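Local coordinates for chemotaxis signal transduction protein (Thermoanaerobacter tengcongensis, PDB 2QDL) that probably acts as the CheW scaffold of bacterial chemotaxis, coupling chemoreceptors to the histidine kinase CheA, at residues K13-S18 and H101-I106; E22-D27 and I137-H142; E33-V38 and I54-K59. All blocks are in the same frame, centred on the assembly; numbering follows the deposited sequence.

Interaction 1. Residues K13-S18 and H101-I106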
ATOM      1  N   LYS A  13      -3.490  -2.368  14.260  1.00 11.81           N
ATOM      2  CA  LYS A  13      -3.057  -0.988  13.975  1.00 13.13           C
ATOM      3  C   LYS A  13      -2.926  -0.821  12.461  1.00 12.67           C
ATOM      4  O   LYS A  13      -2.194  -1.576  11.807  1.00 12.14           O
ATOM      5  CB  LYS A  13      -1.741  -0.638  14.665  1.00 13.39           C
ATOM      6  CG  LYS A  13      -1.676  -0.970  16.144  1.00 18.04           C
ATOM      7  CD  LYS A  13      -1.958   0.208  17.042  1.00 24.57           C
ATOM      8  CE  LYS A  13      -0.625   0.875  17.485  1.00 28.74           C
ATOM      9  NZ  LYS A  13      -0.809   1.892  18.591  1.00 30.93           N
ATOM     10  N   ILE A  14      -3.680   0.130  11.914  1.00 12.38           N
ATOM     11  CA  ILE A  14      -3.614   0.448  10.492  1.00 13.34           C
ATOM     12  C   ILE A  14      -2.838   1.752  10.268  1.00 13.15           C
ATOM     13  O   ILE A  14      -3.112   2.769  10.903  1.00 13.86           O
ATOM     14  CB  ILE A  14      -5.032   0.575   9.844  1.00 13.96           C
ATOM     15  CG1 ILE A  14      -5.884  -0.672  10.094  1.00 14.52           C
ATOM     16  CG2 ILE A  14      -4.900   0.826   8.377  1.00 15.17           C
ATOM     17  CD1 ILE A  14      -5.223  -1.956   9.715  1.00 14.58           C
ATOM     18  N   VAL A  15      -1.848   1.693   9.384  1.00 12.78           N
ATOM     19  CA  VAL A  15      -1.169   2.882   8.855  1.00 12.00           C
ATOM     20  C   VAL A  15      -2.033   3.424   7.736  1.00 11.58           C
ATOM     21  O   VAL A  15      -2.334   2.710   6.749  1.00 10.43           O
ATOM     22  CB  VAL A  15       0.236   2.514   8.305  1.00 12.76           C
ATOM     23  CG1 VAL A  15       0.981   3.735   7.823  1.00 11.65           C
ATOM     24  CG2 VAL A  15       1.031   1.789   9.388  1.00 12.15           C
ATOM     25  N   VAL A  16      -2.451   4.678   7.922  1.00 10.23           N
ATOM     26  CA  VAL A  16      -3.354   5.364   7.017  1.00  9.61           C
ATOM     27  C   VAL A  16      -2.544   6.370   6.208  1.00  9.84           C
ATOM     28  O   VAL A  16      -1.753   7.158   6.751  1.00 10.74           O
ATOM     29  CB  VAL A  16      -4.543   6.055   7.773  1.00 10.26           C
ATOM     30  CG1 VAL A  16      -5.494   6.768   6.796  1.00 10.47           C
ATOM     31  CG2 VAL A  16      -5.333   5.041   8.577  1.00  9.51           C
ATOM     32  N   PHE A  17      -2.724   6.305   4.898  1.00  9.60           N
ATOM     33  CA  PHE A  17      -2.044   7.155   3.976  1.00 10.28           C
ATOM     34  C   PHE A  17      -3.050   7.651   2.960  1.00 11.10           C
ATOM     35  O   PHE A  17      -4.124   7.078   2.786  1.00 11.59           O
ATOM     36  CB  PHE A  17      -0.864   6.418   3.299  1.00 11.27           C
ATOM     37  CG  PHE A  17      -1.207   5.036   2.729  1.00  9.68           C
ATOM     38  CD1 PHE A  17      -1.590   4.890   1.397  1.00 10.47           C
ATOM     39  CD2 PHE A  17      -1.138   3.903   3.528  1.00 11.91           C
ATOM     40  CE1 PHE A  17      -1.872   3.603   0.864  1.00 12.02           C
ATOM     41  CE2 PHE A  17      -1.419   2.629   3.019  1.00  9.70           C
ATOM     42  CZ  PHE A  17      -1.781   2.475   1.695  1.00 11.06           C
ATOM     43  N   SER A  18      -2.728   8.735   2.270  1.00 11.24           N
ATOM     44  CA  SER A  18      -3.705   9.244   1.344  1.00  9.88           C
ATOM     45  C   SER A  18      -3.195   9.105  -0.083  1.00  8.48           C
ATOM     46  O   SER A  18      -1.998   9.066  -0.312  1.00  5.54           O
ATOM     47  CB  SER A  18      -4.095  10.679   1.700  1.00  9.87           C
ATOM     48  OG  SER A  18      -2.970  11.514   1.695  1.00 12.06           O
ATOM     49  N   HIS A 101      -0.519   9.704   7.202  1.00 15.26           N
ATOM     50  CA  HIS A 101      -1.245  10.610   8.099  1.00 16.12           C
ATOM     51  C   HIS A 101      -1.256  10.123   9.567  1.00 16.40           C
ATOM     52  O   HIS A 101      -0.819  10.839  10.472  1.00 16.25           O
ATOM     53  CB  HIS A 101      -2.663  10.834   7.572  1.00 15.70           C
ATOM     54  CG  HIS A 101      -2.695  11.545   6.253  1.00 19.55           C
ATOM     55  ND1 HIS A 101      -2.346  12.873   6.111  1.00 21.40           N
ATOM     56  CD2 HIS A 101      -3.004  11.103   5.012  1.00 20.17           C
ATOM     57  CE1 HIS A 101      -2.470  13.224   4.843  1.00 22.52           C
ATOM     58  NE2 HIS A 101      -2.833  12.159   4.149  1.00 20.41           N
ATOM     59  N   GLU A 102      -1.746   8.907   9.790  1.00 16.22           N
ATOM     60  CA  GLU A 102      -1.914   8.400  11.142  1.00 16.82           C
ATOM     61  C   GLU A 102      -1.736   6.902  11.232  1.00 16.00           C
ATOM     62  O   GLU A 102      -1.583   6.217  10.215  1.00 16.01           O
ATOM     63  CB  GLU A 102      -3.273   8.830  11.723  1.00 17.39           C
ATOM     64  CG  GLU A 102      -4.489   8.268  11.059  1.00 19.09           C
ATOM     65  CD  GLU A 102      -5.779   8.981  11.496  1.00 23.50           C
ATOM     66  OE1 GLU A 102      -5.872   9.448  12.648  1.00 23.71           O
ATOM     67  OE2 GLU A 102      -6.708   9.065  10.672  1.00 26.25           O
ATOM     68  N   VAL A 103      -1.706   6.429  12.470  1.00 15.00           N
ATOM     69  CA  VAL A 103      -1.673   5.036  12.819  1.00 14.62           C
ATOM     70  C   VAL A 103      -2.849   4.833  13.776  1.00 15.39           C
ATOM     71  O   VAL A 103      -2.847   5.332  14.903  1.00 14.94           O
ATOM     72  CB  VAL A 103      -0.344   4.602  13.508  1.00 14.64           C
ATOM     73  CG1 VAL A 103      -0.396   3.130  13.881  1.00 13.68           C
ATOM     74  CG2 VAL A 103       0.856   4.863  12.597  1.00 14.08           C
ATOM     75  N   ILE A 104      -3.866   4.120  13.304  1.00 15.22           N
ATOM     76  CA  ILE A 104      -5.065   3.933  14.108  1.00 16.76           C
ATOM     77  C   ILE A 104      -5.343   2.484  14.527  1.00 16.11           C
ATOM     78  O   ILE A 104      -5.159   1.575  13.743  1.00 15.11           O
ATOM     79  CB  ILE A 104      -6.322   4.564  13.453  1.00 17.56           C
ATOM     80  CG1 ILE A 104      -6.565   4.027  12.058  1.00 18.60           C
ATOM     81  CG2 ILE A 104      -6.195   6.097  13.433  1.00 17.77           C
ATOM     82  CD1 ILE A 104      -7.836   4.567  11.506  1.00 23.90           C
ATOM     83  N   PRO A 105      -5.800   2.302  15.782  1.00 16.22           N
ATOM     84  CA  PRO A 105      -6.235   1.006  16.284  1.00 15.86           C
ATOM     85  C   PRO A 105      -7.659   0.743  15.847  1.00 15.73           C
ATOM     86  O   PRO A 105      -8.482   1.657  15.826  1.00 15.47           O
ATOM     87  CB  PRO A 105      -6.186   1.192  17.799  1.00 15.88           C
ATOM     88  CG  PRO A 105      -6.556   2.659  17.988  1.00 15.95           C
ATOM     89  CD  PRO A 105      -5.945   3.373  16.798  1.00 15.31           C
ATOM     90  N   ILE A 106      -7.960  -0.490  15.479  1.00 15.99           N
ATOM     91  CA  ILE A 106      -9.314  -0.804  15.053  1.00 17.30           C
ATOM     92  C   ILE A 106      -9.667  -2.226  15.401  1.00 17.04           C
ATOM     93  O   ILE A 106      -8.797  -3.111  15.442  1.00 17.76           O
ATOM     94  CB  ILE A 106      -9.554  -0.568  13.520  1.00 17.10           C
ATOM     95  CG1 ILE A 106      -8.722  -1.531  12.682  1.00 18.69           C
ATOM     96  CG2 ILE A 106      -9.221   0.872  13.131  1.00 19.54           C
ATOM     97  CD1 ILE A 106      -9.202  -1.606  11.248  1.00 23.74           C
TER
HETATM   98  O   HOH W   1      -1.780   4.462  17.294  1.00 30.96           O

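Interaction 2. Residues E22-D27 and I137-H142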
ATOM      1  N   GLU A  22      -8.340  10.512  -1.218  1.00 20.99           N
ATOM      2  CA  GLU A  22      -8.870   9.268  -0.637  1.00 19.54           C
ATOM      3  C   GLU A  22      -7.920   8.627   0.396  1.00 18.30           C
ATOM      4  O   GLU A  22      -6.694   8.827   0.336  1.00 18.32           O
ATOM      5  CB  GLU A  22      -9.247   8.265  -1.742  1.00 19.62           C
ATOM      6  CG  GLU A  22     -10.224   8.792  -2.796  1.00 21.19           C
ATOM      7  CD  GLU A  22     -10.348   7.863  -4.001  1.00 25.93           C
ATOM      8  OE1 GLU A  22      -9.544   6.900  -4.120  1.00 23.25           O
ATOM      9  OE2 GLU A  22     -11.260   8.092  -4.840  1.00 28.84           O
ATOM     10  N   LEU A  23      -8.495   7.877   1.331  1.00 16.25           N
ATOM     11  CA  LEU A  23      -7.728   7.260   2.428  1.00 15.99           C
ATOM     12  C   LEU A  23      -7.594   5.772   2.204  1.00 14.69           C
ATOM     13  O   LEU A  23      -8.568   5.111   1.834  1.00 14.15           O
ATOM     14  CB  LEU A  23      -8.391   7.502   3.797  1.00 15.92           C
ATOM     15  CG  LEU A  23      -8.439   8.980   4.208  1.00 17.67           C
ATOM     16  CD1 LEU A  23      -9.183   9.123   5.530  1.00 19.60           C
ATOM     17  CD2 LEU A  23      -7.055   9.616   4.292  1.00 18.97           C
ATOM     18  N   TYR A  24      -6.379   5.270   2.396  1.00 12.56           N
ATOM     19  CA  TYR A  24      -6.087   3.858   2.236  1.00 13.51           C
ATOM     20  C   TYR A  24      -5.319   3.412   3.457  1.00 12.88           C
ATOM     21  O   TYR A  24      -4.685   4.243   4.128  1.00 12.69           O
ATOM     22  CB  TYR A  24      -5.299   3.618   0.923  1.00 13.87           C
ATOM     23  CG  TYR A  24      -6.182   3.889  -0.275  1.00 14.50           C
ATOM     24  CD1 TYR A  24      -6.339   5.178  -0.773  1.00 16.33           C
ATOM     25  CD2 TYR A  24      -6.918   2.866  -0.856  1.00 15.89           C
ATOM     26  CE1 TYR A  24      -7.179   5.436  -1.842  1.00 18.28           C
ATOM     27  CE2 TYR A  24      -7.754   3.114  -1.943  1.00 18.15           C
ATOM     28  CZ  TYR A  24      -7.883   4.398  -2.413  1.00 17.17           C
ATOM     29  OH  TYR A  24      -8.723   4.635  -3.448  1.00 19.35           O
ATOM     30  N   GLY A  25      -5.364   2.117   3.753  1.00 12.75           N
ATOM     31  CA  GLY A  25      -4.560   1.607   4.855  1.00 12.13           C
ATOM     32  C   GLY A  25      -3.888   0.259   4.677  1.00 11.83           C
ATOM     33  O   GLY A  25      -4.295  -0.563   3.847  1.00 11.32           O
ATOM     34  N   LEU A  26      -2.860   0.042   5.492  1.00 11.08           N
ATOM     35  CA  LEU A  26      -2.209  -1.254   5.618  1.00 12.24           C
ATOM     36  C   LEU A  26      -1.999  -1.547   7.096  1.00 11.72           C
ATOM     37  O   LEU A  26      -1.757  -0.623   7.889  1.00 11.21           O
ATOM     38  CB  LEU A  26      -0.850  -1.265   4.913  1.00 11.74           C
ATOM     39  CG  LEU A  26      -0.864  -1.316   3.391  1.00 13.42           C
ATOM     40  CD1 LEU A  26       0.523  -0.948   2.788  1.00 11.43           C
ATOM     41  CD2 LEU A  26      -1.356  -2.706   2.903  1.00  7.64           C
ATOM     42  N   ASP A  27      -2.088  -2.818   7.460  1.00 11.96           N
ATOM     43  CA  ASP A  27      -1.691  -3.249   8.790  1.00 12.28           C
ATOM     44  C   ASP A  27      -0.216  -2.897   8.938  1.00 11.95           C
ATOM     45  O   ASP A  27       0.576  -3.147   8.044  1.00 11.09           O
ATOM     46  CB  ASP A  27      -1.922  -4.759   8.976  1.00 12.55           C
ATOM     47  CG  ASP A  27      -1.859  -5.195  10.443  1.00 14.72           C
ATOM     48  OD1 ASP A  27      -0.858  -4.925  11.142  1.00 14.93           O
ATOM     49  OD2 ASP A  27      -2.843  -5.789  10.916  1.00 18.61           O
ATOM     50  N   ILE A 137     -10.161   1.874   2.754  1.00 19.30           N
ATOM     51  CA  ILE A 137      -9.900   0.630   2.066  1.00 16.47           C
ATOM     52  C   ILE A 137      -8.552   0.124   2.477  1.00 14.44           C
ATOM     53  O   ILE A 137      -7.555   0.823   2.349  1.00 14.67           O
ATOM     54  CB  ILE A 137      -9.961   0.788   0.523  1.00 16.62           C
ATOM     55  CG1 ILE A 137     -11.425   0.879   0.095  1.00 17.35           C
ATOM     56  CG2 ILE A 137      -9.244  -0.373  -0.176  1.00 13.77           C
ATOM     57  CD1 ILE A 137     -11.632   1.463  -1.221  1.00 18.73           C
ATOM     58  N   ILE A 138      -8.546  -1.099   2.999  1.00 12.08           N
ATOM     59  CA  ILE A 138      -7.343  -1.793   3.320  1.00 10.79           C
ATOM     60  C   ILE A 138      -6.915  -2.494   2.037  1.00 11.62           C
ATOM     61  O   ILE A 138      -7.660  -3.332   1.466  1.00 11.45           O
ATOM     62  CB  ILE A 138      -7.537  -2.796   4.504  1.00 10.98           C
ATOM     63  CG1 ILE A 138      -7.979  -2.038   5.759  1.00 10.18           C
ATOM     64  CG2 ILE A 138      -6.228  -3.541   4.754  1.00  9.76           C
ATOM     65  CD1 ILE A 138      -8.274  -2.934   6.902  1.00 16.82           C
ATOM     66  N   ILE A 139      -5.724  -2.147   1.581  1.00 10.62           N
ATOM     67  CA  ILE A 139      -5.212  -2.648   0.313  1.00 11.69           C
ATOM     68  C   ILE A 139      -4.708  -4.083   0.440  1.00 11.84           C
ATOM     69  O   ILE A 139      -4.084  -4.445   1.441  1.00 13.51           O
ATOM     70  CB  ILE A 139      -4.088  -1.719  -0.225  1.00 12.27           C
ATOM     71  CG1 ILE A 139      -4.705  -0.392  -0.716  1.00 13.39           C
ATOM     72  CG2 ILE A 139      -3.175  -2.461  -1.296  1.00 12.20           C
ATOM     73  CD1 ILE A 139      -3.668   0.716  -0.925  1.00 15.36           C
ATOM     74  N   LYS A 140      -5.004  -4.898  -0.561  1.00 10.81           N
ATOM     75  CA  LYS A 140      -4.467  -6.248  -0.656  1.00 10.23           C
ATOM     76  C   LYS A 140      -3.244  -6.165  -1.528  1.00  9.93           C
ATOM     77  O   LYS A 140      -3.309  -5.682  -2.666  1.00  8.32           O
ATOM     78  CB  LYS A 140      -5.514  -7.203  -1.272  1.00 10.24           C
ATOM     79  CG  LYS A 140      -5.023  -8.602  -1.581  1.00 13.15           C
ATOM     80  CD  LYS A 140      -6.102  -9.489  -2.236  1.00 18.53           C
ATOM     81  CE  LYS A 140      -7.163  -9.933  -1.215  1.00 24.84           C
ATOM     82  NZ  LYS A 140      -8.291 -10.796  -1.794  1.00 28.41           N
ATOM     83  N   LEU A 141      -2.117  -6.624  -0.987  1.00 10.53           N
ATOM     84  CA  LEU A 141      -0.831  -6.520  -1.665  1.00 11.27           C
ATOM     85  C   LEU A 141      -0.581  -7.593  -2.713  1.00 12.87           C
ATOM     86  O   LEU A 141       0.226  -7.385  -3.616  1.00 14.36           O
ATOM     87  CB  LEU A 141       0.309  -6.592  -0.648  1.00 11.28           C
ATOM     88  CG  LEU A 141       0.304  -5.557   0.488  1.00 11.41           C
ATOM     89  CD1 LEU A 141       1.384  -5.881   1.488  1.00 10.45           C
ATOM     90  CD2 LEU A 141       0.394  -4.121  -0.042  1.00  8.69           C
ATOM     91  N   HIS A 142      -1.229  -8.749  -2.574  1.00 14.13           N
ATOM     92  CA  HIS A 142      -0.941  -9.928  -3.390  1.00 15.21           C
ATOM     93  C   HIS A 142      -0.697  -9.676  -4.899  1.00 15.31           C
ATOM     94  O   HIS A 142       0.354 -10.051  -5.429  1.00 15.44           O
ATOM     95  CB  HIS A 142      -2.064 -10.962  -3.206  1.00 16.16           C
ATOM     96  CG  HIS A 142      -1.710 -12.330  -3.693  1.00 18.30           C
ATOM     97  ND1 HIS A 142      -2.483 -13.438  -3.429  1.00 22.52           N
ATOM     98  CD2 HIS A 142      -0.646 -12.776  -4.406  1.00 22.51           C
ATOM     99  CE1 HIS A 142      -1.918 -14.502  -3.973  1.00 20.90           C
ATOM    100  NE2 HIS A 142      -0.808 -14.124  -4.576  1.00 19.97           N
TER

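Interaction 3. Residues E33-V38 and I54-K59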
ATOM      1  N   GLU A  33       9.024  -0.655   6.308  1.00 12.21           N
ATOM      2  CA  GLU A  33       9.616   0.640   6.515  1.00 13.39           C
ATOM      3  C   GLU A  33       8.968   1.652   5.579  1.00 12.88           C
ATOM      4  O   GLU A  33       8.160   1.300   4.715  1.00 11.74           O
ATOM      5  CB  GLU A  33      11.171   0.611   6.404  1.00 14.12           C
ATOM      6  CG  GLU A  33      11.780   0.430   5.070  1.00 17.46           C
ATOM      7  CD  GLU A  33      13.291   0.150   5.125  1.00 20.17           C
ATOM      8  OE1 GLU A  33      13.656  -1.035   5.090  1.00 24.40           O
ATOM      9  OE2 GLU A  33      14.102   1.101   5.184  1.00 21.96           O
ATOM     10  N   VAL A  34       9.299   2.913   5.807  1.00 12.52           N
ATOM     11  CA  VAL A  34       8.789   3.996   5.024  1.00 12.96           C
ATOM     12  C   VAL A  34       9.987   4.866   4.657  1.00 14.11           C
ATOM     13  O   VAL A  34      10.663   5.412   5.546  1.00 13.74           O
ATOM     14  CB  VAL A  34       7.793   4.858   5.826  1.00 13.17           C
ATOM     15  CG1 VAL A  34       7.231   5.941   4.934  1.00 11.02           C
ATOM     16  CG2 VAL A  34       6.656   4.004   6.423  1.00 11.83           C
ATOM     17  N   VAL A  35      10.248   4.989   3.362  1.00 14.58           N
ATOM     18  CA  VAL A  35      11.356   5.827   2.871  1.00 16.04           C
ATOM     19  C   VAL A  35      10.799   7.041   2.131  1.00 17.25           C
ATOM     20  O   VAL A  35       9.656   7.035   1.720  1.00 16.57           O
ATOM     21  CB  VAL A  35      12.367   5.013   1.969  1.00 15.86           C
ATOM     22  CG1 VAL A  35      12.942   3.789   2.730  1.00 15.67           C
ATOM     23  CG2 VAL A  35      11.733   4.543   0.725  1.00 14.27           C
ATOM     24  N   LYS A  36      11.594   8.085   1.956  1.00 20.26           N
ATOM     25  CA  LYS A  36      11.153   9.203   1.094  1.00 23.51           C
ATOM     26  C   LYS A  36      10.944   8.891  -0.422  1.00 25.31           C
ATOM     27  O   LYS A  36      11.668   8.056  -1.014  1.00 24.83           O
ATOM     28  CB  LYS A  36      12.054  10.405   1.285  1.00 23.28           C
ATOM     29  CG  LYS A  36      11.907  10.945   2.697  1.00 25.03           C
ATOM     30  CD  LYS A  36      12.815  12.135   2.905  1.00 28.15           C
ATOM     31  CE  LYS A  36      12.740  12.677   4.306  1.00 29.21           C
ATOM     32  NZ  LYS A  36      14.070  13.300   4.591  1.00 30.74           N
ATOM     33  N   ASP A  37       9.948   9.573  -1.023  1.00 26.84           N
ATOM     34  CA  ASP A  37       9.600   9.437  -2.444  1.00 28.54           C
ATOM     35  C   ASP A  37      10.611  10.214  -3.292  1.00 29.90           C
ATOM     36  O   ASP A  37      10.280  11.250  -3.875  1.00 30.86           O
ATOM     37  CB  ASP A  37       8.169   9.945  -2.708  1.00 29.05           C
ATOM     38  CG  ASP A  37       7.751   9.867  -4.195  1.00 30.03           C
ATOM     39  OD1 ASP A  37       8.559   9.436  -5.028  1.00 31.07           O
ATOM     40  OD2 ASP A  37       6.597  10.229  -4.536  1.00 30.77           O
ATOM     41  N   VAL A  38      11.841   9.708  -3.349  1.00 30.42           N
ATOM     42  CA  VAL A  38      12.918  10.330  -4.124  1.00 31.13           C
ATOM     43  C   VAL A  38      13.867   9.288  -4.760  1.00 30.59           C
ATOM     44  O   VAL A  38      14.026   8.146  -4.262  1.00 30.07           O
ATOM     45  CB  VAL A  38      13.721  11.408  -3.298  1.00 31.28           C
ATOM     46  CG1 VAL A  38      14.953  11.868  -4.057  1.00 33.16           C
ATOM     47  CG2 VAL A  38      12.855  12.617  -3.010  1.00 32.33           C
ATOM     48  N   ILE A  54      14.147   1.687  -6.806  1.00 12.32           N
ATOM     49  CA  ILE A  54      15.039   2.355  -5.860  1.00 11.98           C
ATOM     50  C   ILE A  54      16.151   1.385  -5.416  1.00 12.72           C
ATOM     51  O   ILE A  54      15.994   0.159  -5.410  1.00 12.27           O
ATOM     52  CB  ILE A  54      14.286   2.946  -4.624  1.00 11.93           C
ATOM     53  CG1 ILE A  54      13.478   1.857  -3.888  1.00  9.09           C
ATOM     54  CG2 ILE A  54      13.414   4.147  -5.047  1.00  9.25           C
ATOM     55  CD1 ILE A  54      13.086   2.248  -2.472  1.00  6.89           C
ATOM     56  N   ASN A  55      17.289   1.963  -5.077  1.00 13.38           N
ATOM     57  CA  ASN A  55      18.393   1.217  -4.533  1.00 14.63           C
ATOM     58  C   ASN A  55      18.387   1.457  -3.043  1.00 15.12           C
ATOM     59  O   ASN A  55      18.780   2.539  -2.584  1.00 15.67           O
ATOM     60  CB  ASN A  55      19.716   1.693  -5.139  1.00 14.74           C
ATOM     61  CG  ASN A  55      20.912   1.091  -4.441  1.00 14.63           C
ATOM     62  OD1 ASN A  55      20.769   0.190  -3.652  1.00 17.79           O
ATOM     63  ND2 ASN A  55      22.090   1.591  -4.739  1.00 17.43           N
ATOM     64  N   LEU A  56      17.907   0.482  -2.290  1.00 15.35           N
ATOM     65  CA  LEU A  56      17.793   0.669  -0.846  1.00 16.18           C
ATOM     66  C   LEU A  56      18.798  -0.226  -0.151  1.00 16.65           C
ATOM     67  O   LEU A  56      18.632  -1.426  -0.153  1.00 16.37           O
ATOM     68  CB  LEU A  56      16.364   0.389  -0.360  1.00 15.75           C
ATOM     69  CG  LEU A  56      16.141   0.574   1.140  1.00 16.24           C
ATOM     70  CD1 LEU A  56      16.431   2.016   1.555  1.00 17.08           C
ATOM     71  CD2 LEU A  56      14.733   0.166   1.557  1.00 16.17           C
ATOM     72  N   ARG A  57      19.862   0.375   0.387  1.00 18.11           N
ATOM     73  CA  ARG A  57      20.963  -0.357   1.043  1.00 19.70           C
ATOM     74  C   ARG A  57      21.544  -1.495   0.187  1.00 19.44           C
ATOM     75  O   ARG A  57      21.852  -2.567   0.708  1.00 20.57           O
ATOM     76  CB  ARG A  57      20.517  -0.901   2.418  1.00 19.80           C
ATOM     77  CG  ARG A  57      20.184   0.180   3.424  1.00 22.21           C
ATOM     78  CD  ARG A  57      19.904  -0.407   4.842  1.00 24.27           C
ATOM     79  NE  ARG A  57      18.582  -0.995   4.879  1.00 27.07           N
ATOM     80  CZ  ARG A  57      17.443  -0.337   5.125  1.00 25.32           C
ATOM     81  NH1 ARG A  57      17.436   0.954   5.406  1.00 26.95           N
ATOM     82  NH2 ARG A  57      16.301  -0.990   5.084  1.00 23.61           N
ATOM     83  N   GLY A  58      21.666  -1.271  -1.122  1.00 19.69           N
ATOM     84  CA  GLY A  58      22.272  -2.257  -2.027  1.00 18.04           C
ATOM     85  C   GLY A  58      21.280  -3.212  -2.658  1.00 18.46           C
ATOM     86  O   GLY A  58      21.671  -4.081  -3.437  1.00 16.52           O
ATOM     87  N   LYS A  59      19.995  -3.082  -2.312  1.00 18.43           N
ATOM     88  CA  LYS A  59      18.964  -3.930  -2.929  1.00 19.80           C
ATOM     89  C   LYS A  59      18.063  -3.175  -3.900  1.00 19.46           C
ATOM     90  O   LYS A  59      17.647  -2.034  -3.643  1.00 19.64           O
ATOM     91  CB  LYS A  59      18.073  -4.658  -1.907  1.00 20.00           C
ATOM     92  CG  LYS A  59      18.740  -5.112  -0.579  1.00 24.80           C
ATOM     93  CD  LYS A  59      20.069  -5.904  -0.704  1.00 28.56           C
ATOM     94  CE  LYS A  59      19.991  -7.119  -1.609  1.00 32.06           C
ATOM     95  NZ  LYS A  59      21.360  -7.718  -1.783  1.00 34.66           N
TER

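Interaction 1. Residues K13-S18 and H101-I106
I14 and I104 face each other as a hydrogen-bonded pair in an antiparallel beta pairing of the CheW-like barrel, where strand 12-19 runs beside the end of strand 91-106. The axes of the two segments run at 152° and approach to 4.4 Å, values that fit twisted neighbouring strands.

Backbone bonds set the register. I14 N gives its hydrogen to I104 O at 2.8 Å and I104 N returns one to I14 O, both nearly straight. Further along, V16 N bonds to E102 O, while V16 O accepts from H101 N at 2.9 Å with a more bent N-H...O angle of 138°. H101 and E102 thus both lie opposite V16, the definition of a classic beta bulge. At the non-hydrogen-bonded positions, K13 CA and V103 CA make CA-H...O contacts to I104 O and I14 O.

Apolar contacts gather on the face that carries I14, V16, I104 and I106. I14 CG1 meets I106 CD1 at 3.6 Å, and V16 CG2 rests against I104 CG1 at 3.8 Å; in both pairs the chains pass at a slant. I104 reaches V16 because CG1 stands between its backbone N and carbonyl carbon (chi1 56°). I136 of strand 134-139 touches V16 and I104 on this face, joining the pairing to that strand. On the face of K13, V15 and V103 the packing is looser, with V15 CG2 and V103 CG2 4.4 Å apart.

Polar groups finish both ends. One water accepts from K13 NZ and donates to V103 O, bridging lysine and strand. At the bulge end, H101 NE2 donates to S18 OG, which lies at the imidazole edge, near the ring plane.

Interaction 2. Residues E22-D27 and I137-H142
Y24 and I137 lie side by side and point the same way, as expected of residues paired in register on adjacent parallel strands. The closest carbons of their side chains, Y24 CD2 and I137 CB, are 3.9 Å apart, so the isoleucine follows one side of the phenol ring. I139 comes at a slant instead: its CD1 lies 3.8 Å from Y24 CB and approaches the ring obliquely. Two isoleucines with one residue between them therefore border the same tyrosine.

Farther along, L26 and L141 also meet at an angle, L26 CD2 touching L141 CD2 at 3.7 Å. CG of L26 lies opposite its carbonyl carbon (chi1 -74°), a turn that carries the CD2 branch to L141 and beside I139 O. V86 of strand 82-88 touches both leucines, and F17 packs on Y24, L26 and I139, so the contact is enclosed within the barrel.

G25 N donates to I137 O at 2.9 Å, and G25 O accepts from I139 N at 3.1 Å. One glycine thus spans the two alternate residues of its neighbour, the hallmark of parallel pairing, while the short segments diverge by 49°. I138 CG2 comes to 3.7 Å from G25 O, on the face opposite to Y24 and I137.

Within strand 22-27, Y24 OH donates to E22 OE1 at 2.5 Å, with the carboxylate oxygen in the ring plane. Across the contact, then, the chemistry is carbon packing, with I137 and I139 bordering the inner ring, plus two backbone bonds; the bond inside the strand holds the phenol end and would probably polarise it.

Interaction 3. Residues E33-V38 and I54-K59
The guanidinium of R57 receives the carboxylate of E33 at its edge, and L56 CG stands over one of its faces, 4.2 Å above the plane and displaced toward the rim. The two charged planes are only 13° apart, nearly coplanar. R57 NH2 donates to E33 OE1 at 2.6 Å, close to the guanidinium plane, and to E33 OE2 at 3.0 Å; both oxygens use their syn lone pairs. A weak third bond joins R57 NH1 to E33 OE2. Most of the salt bridge therefore converges on NH2 rather than dividing evenly over the two nitrogens. The arginine chain bends at chi3 (-77°), which brings its end back toward strand 33-36.

L56 CD2 also lies 3.8 Å from E33 OE2, the two side chains coming from opposite directions. The remaining contacts are apolar: V35 CG1 meets L56 CD1 tip to tip at 4.1 Å, while V35 CG2 crosses I54 CD1 at 4.2 Å. I83 of strand 82-88 touches both V35 and I54.

With the segment axes 10.5 Å apart at 123°, the strands meet through side chains and share no backbone bond. R57 occupies the type I' turn from L56 to K59, closed by L56 N to K59 O and K59 N to L56 O: a tight beta hairpin between strands 50-56 and 59-65.

How the interactions relate
From the N terminus, strand 12-19 enters interaction 1 and strand 22-27, next in the chain and its neighbour in the sheet, enters interaction 2. The two contacts touch: V15 N and F17 O probably hydrogen-bond to L26 O and Y24 N. Strand 33-36 then opens interaction 3, which residues 54-59 close after 15 intervening residues, nested inside the loops of both others. Residues 101-106 close interaction 1, and 137-142 close interaction 2 last, so these two cross. Together, interactions 1 and 2 join strands 91-106, 12-19, 22-27 and 134-139 side by side; interaction 3, centred about 20 Å from the centre of interaction 2, fastens the 50-65 hairpin to strand 33-36.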